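Gene activator AphA (Vibrio cholerae, PDB 1YG2) activates virulence genes in the cholera bacterium, probably by binding DNA through an N-terminal winged-helix domain of the PadR-like type. Local coordinates at residues 20-25 / 38-43. Sequence-based numbering, arbitrary orientation.
Sequences DITKEF and QQVYRE
In the winged-helix domain, V40 of helix 37-49 packs against I21, T22 and F25 of helix 18-25, and its two methyls divide the work. CG2 sits squarely over one face of the F25 ring, 3.8 Å from the ring centroid and only 9° off the normal, a CH-pi contact. CG1, anti to the backbone N, instead meets I21 CG2 at 4.1 Å and T22 CG2 at 4.0 Å. The two helices belong to the helix-turn-helix part of the PadR-like fold; by analogy with other winged-helix proteins, 37-49 is probably the recognition helix. The short segments run at 137° to each other with axes 10.1 Å apart, and T22 and V40 have the closest CA atoms. The side chain of Y41, the exposed member of the contact, crosses that of T22 at about a right angle. The T22 methyl lies off-centre against this ring in a second CH-pi contact, CG2 3.7 Å from Y41 CZ. With chi1 at 58°, T22 OG1 lies between backbone N and carbonyl carbon and is hydrogen-bonded to Y19 O in its own helix, which leaves CG2 beside the backbone N, anti to the carbonyl carbon, and against the Y41 ring. The F25 side chain also touches L3, V6 and I7 of helix 3-13, and W33 and A35 of the connecting loop.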
ATOM      1  N   ASP A  20      21.483 -15.516 -12.001  1.00 59.31           N
ATOM      2  CA  ASP A  20      21.798 -14.103 -11.822  1.00 58.28           C
ATOM      3  C   ASP A  20      20.514 -13.355 -11.491  1.00 56.70           C
ATOM      4  O   ASP A  20      20.471 -12.540 -10.573  1.00 56.14           O
ATOM      5  CB  ASP A  20      22.384 -13.492 -13.100  1.00 62.08           C
ATOM      6  CG  ASP A  20      23.673 -14.150 -13.534  1.00 66.39           C
ATOM      7  OD1 ASP A  20      24.511 -14.443 -12.654  1.00 67.69           O
ATOM      8  OD2 ASP A  20      23.852 -14.358 -14.758  1.00 67.72           O
ATOM      9  N   ILE A  21      19.470 -13.651 -12.259  1.00 54.63           N
ATOM     10  CA  ILE A  21      18.173 -13.014 -12.095  1.00 53.59           C
ATOM     11  C   ILE A  21      17.537 -13.293 -10.737  1.00 52.65           C
ATOM     12  O   ILE A  21      17.079 -12.373 -10.068  1.00 51.75           O
ATOM     13  CB  ILE A  21      17.203 -13.455 -13.214  1.00 51.15           C
ATOM     14  CG1 ILE A  21      17.798 -13.104 -14.581  1.00 50.31           C
ATOM     15  CG2 ILE A  21      15.868 -12.759 -13.048  1.00 51.26           C
ATOM     16  CD1 ILE A  21      17.010 -13.662 -15.753  1.00 49.47           C
ATOM     17  N   THR A  22      17.504 -14.555 -10.319  1.00 53.10           N
ATOM     18  CA  THR A  22      16.903 -14.872  -9.029  1.00 53.12           C
ATOM     19  C   THR A  22      17.711 -14.267  -7.890  1.00 52.79           C
ATOM     20  O   THR A  22      17.168 -13.960  -6.833  1.00 55.96           O
ATOM     21  CB  THR A  22      16.788 -16.388  -8.813  1.00 54.19           C
ATOM     22  OG1 THR A  22      18.089 -16.988  -8.899  1.00 56.46           O
ATOM     23  CG2 THR A  22      15.870 -17.002  -9.856  1.00 54.10           C
ATOM     24  N   LYS A  23      19.008 -14.084  -8.105  1.00 51.68           N
ATOM     25  CA  LYS A  23      19.858 -13.499  -7.075  1.00 51.45           C
ATOM     26  C   LYS A  23      19.463 -12.042  -6.837  1.00 51.02           C
ATOM     27  O   LYS A  23      19.655 -11.508  -5.745  1.00 50.05           O
ATOM     28  CB  LYS A  23      21.319 -13.586  -7.483  1.00 51.63           C
ATOM     29  N   GLU A  24      18.923 -11.401  -7.870  1.00 50.31           N
ATOM     30  CA  GLU A  24      18.490 -10.014  -7.765  1.00 49.24           C
ATOM     31  C   GLU A  24      17.264  -9.933  -6.866  1.00 46.08           C
ATOM     32  O   GLU A  24      17.175  -9.056  -6.008  1.00 46.07           O
ATOM     33  CB  GLU A  24      18.135  -9.446  -9.143  1.00 54.02           C
ATOM     34  CG  GLU A  24      19.292  -9.332 -10.126  1.00 59.24           C
ATOM     35  CD  GLU A  24      20.407  -8.446  -9.615  1.00 63.10           C
ATOM     36  OE1 GLU A  24      20.105  -7.386  -9.024  1.00 65.35           O
ATOM     37  OE2 GLU A  24      21.587  -8.804  -9.813  1.00 66.53           O
ATOM     38  N   PHE A  25      16.326 -10.856  -7.068  1.00 43.65           N
ATOM     39  CA  PHE A  25      15.094 -10.888  -6.290  1.00 44.35           C
ATOM     40  C   PHE A  25      15.301 -11.184  -4.805  1.00 46.98           C
ATOM     41  O   PHE A  25      14.458 -10.835  -3.976  1.00 47.77           O
ATOM     42  CB  PHE A  25      14.095 -11.888  -6.894  1.00 42.00           C
ATOM     43  CG  PHE A  25      13.357 -11.363  -8.108  1.00 38.23           C
ATOM     44  CD1 PHE A  25      13.922 -11.429  -9.375  1.00 38.99           C
ATOM     45  CD2 PHE A  25      12.106 -10.772  -7.972  1.00 38.07           C
ATOM     46  CE1 PHE A  25      13.245 -10.920 -10.500  1.00 38.26           C
ATOM     47  CE2 PHE A  25      11.422 -10.259  -9.090  1.00 38.38           C
ATOM     48  CZ  PHE A  25      11.997 -10.333 -10.353  1.00 37.02           C
ATOM     49  N   GLN A  38      10.748 -19.565  -7.660  1.00 59.32           N
ATOM     50  CA  GLN A  38       9.771 -20.332  -8.412  1.00 60.85           C
ATOM     51  C   GLN A  38       9.034 -19.404  -9.373  1.00 58.49           C
ATOM     52  O   GLN A  38       9.179 -19.509 -10.591  1.00 59.30           O
ATOM     53  CB  GLN A  38       8.777 -20.978  -7.448  1.00 64.44           C
ATOM     54  CG  GLN A  38       8.457 -22.432  -7.750  1.00 70.81           C
ATOM     55  CD  GLN A  38       7.816 -22.628  -9.110  1.00 73.68           C
ATOM     56  OE1 GLN A  38       8.462 -22.462 -10.146  1.00 75.85           O
ATOM     57  NE2 GLN A  38       6.537 -22.986  -9.114  1.00 76.09           N
ATOM     58  N   GLN A  39       8.250 -18.495  -8.802  1.00 55.85           N
ATOM     59  CA  GLN A  39       7.479 -17.528  -9.569  1.00 51.73           C
ATOM     60  C   GLN A  39       8.334 -16.910 -10.667  1.00 49.12           C
ATOM     61  O   GLN A  39       7.880 -16.745 -11.798  1.00 48.41           O
ATOM     62  CB  GLN A  39       6.963 -16.421  -8.649  1.00 52.35           C
ATOM     63  CG  GLN A  39       6.084 -16.908  -7.516  1.00 54.90           C
ATOM     64  CD  GLN A  39       5.725 -15.799  -6.541  1.00 56.59           C
ATOM     65  OE1 GLN A  39       6.599 -15.178  -5.934  1.00 56.39           O
ATOM     66  NE2 GLN A  39       4.433 -15.551  -6.383  1.00 58.94           N
ATOM     67  N   VAL A  40       9.576 -16.580 -10.328  1.00 45.81           N
ATOM     68  CA  VAL A  40      10.488 -15.978 -11.284  1.00 43.87           C
ATOM     69  C   VAL A  40      10.761 -16.903 -12.469  1.00 45.14           C
ATOM     70  O   VAL A  40      10.622 -16.489 -13.625  1.00 42.30           O
ATOM     71  CB  VAL A  40      11.805 -15.580 -10.606  1.00 41.64           C
ATOM     72  CG1 VAL A  40      12.809 -15.109 -11.640  1.00 39.76           C
ATOM     73  CG2 VAL A  40      11.537 -14.466  -9.601  1.00 41.22           C
ATOM     74  N   TYR A  41      11.135 -18.152 -12.188  1.00 46.00           N
ATOM     75  CA  TYR A  41      11.402 -19.116 -13.254  1.00 46.86           C
ATOM     76  C   TYR A  41      10.158 -19.322 -14.103  1.00 46.84           C
ATOM     77  O   TYR A  41      10.232 -19.381 -15.327  1.00 48.67           O
ATOM     78  CB  TYR A  41      11.861 -20.451 -12.669  1.00 45.95           C
ATOM     79  CG  TYR A  41      13.309 -20.425 -12.276  1.00 46.74           C
ATOM     80  CD1 TYR A  41      13.707 -20.718 -10.971  1.00 47.75           C
ATOM     81  CD2 TYR A  41      14.284 -20.052 -13.195  1.00 47.28           C
ATOM     82  CE1 TYR A  41      15.045 -20.629 -10.591  1.00 45.36           C
ATOM     83  CE2 TYR A  41      15.619 -19.964 -12.826  1.00 49.52           C
ATOM     84  CZ  TYR A  41      15.989 -20.250 -11.523  1.00 47.65           C
ATOM     85  OH  TYR A  41      17.307 -20.135 -11.159  1.00 51.47           O
ATOM     86  N   ARG A  42       9.012 -19.424 -13.451  1.00 47.52           N
ATOM     87  CA  ARG A  42       7.770 -19.608 -14.176  1.00 49.16           C
ATOM     88  C   ARG A  42       7.497 -18.424 -15.108  1.00 48.33           C
ATOM     89  O   ARG A  42       7.081 -18.619 -16.250  1.00 48.02           O
ATOM     90  CB  ARG A  42       6.616 -19.810 -13.190  1.00 52.72           C
ATOM     91  CG  ARG A  42       6.656 -21.178 -12.500  1.00 59.08           C
ATOM     92  CD  ARG A  42       5.473 -21.400 -11.560  1.00 63.64           C
ATOM     93  NE  ARG A  42       5.547 -20.551 -10.374  1.00 69.13           N
ATOM     94  CZ  ARG A  42       4.737 -20.657  -9.324  1.00 71.17           C
ATOM     95  NH1 ARG A  42       3.786 -21.581  -9.312  1.00 74.24           N
ATOM     96  NH2 ARG A  42       4.878 -19.847  -8.284  1.00 73.10           N
ATOM     97  N   GLU A  43       7.755 -17.206 -14.633  1.00 45.26           N
ATOM     98  CA  GLU A  43       7.523 -16.015 -15.444  1.00 44.87           C
ATOM     99  C   GLU A  43       8.500 -15.981 -16.606  1.00 42.86           C
ATOM    100  O   GLU A  43       8.126 -15.644 -17.723  1.00 42.29           O
ATOM    101  CB  GLU A  43       7.677 -14.745 -14.604  1.00 45.57           C
ATOM    102  CG  GLU A  43       7.183 -13.477 -15.285  1.00 49.19           C
ATOM    103  CD  GLU A  43       5.712 -13.557 -15.681  1.00 51.63           C
ATOM    104  OE1 GLU A  43       4.910 -14.087 -14.889  1.00 52.65           O
ATOM    105  OE2 GLU A  43       5.353 -13.081 -16.778  1.00 53.77           O
TER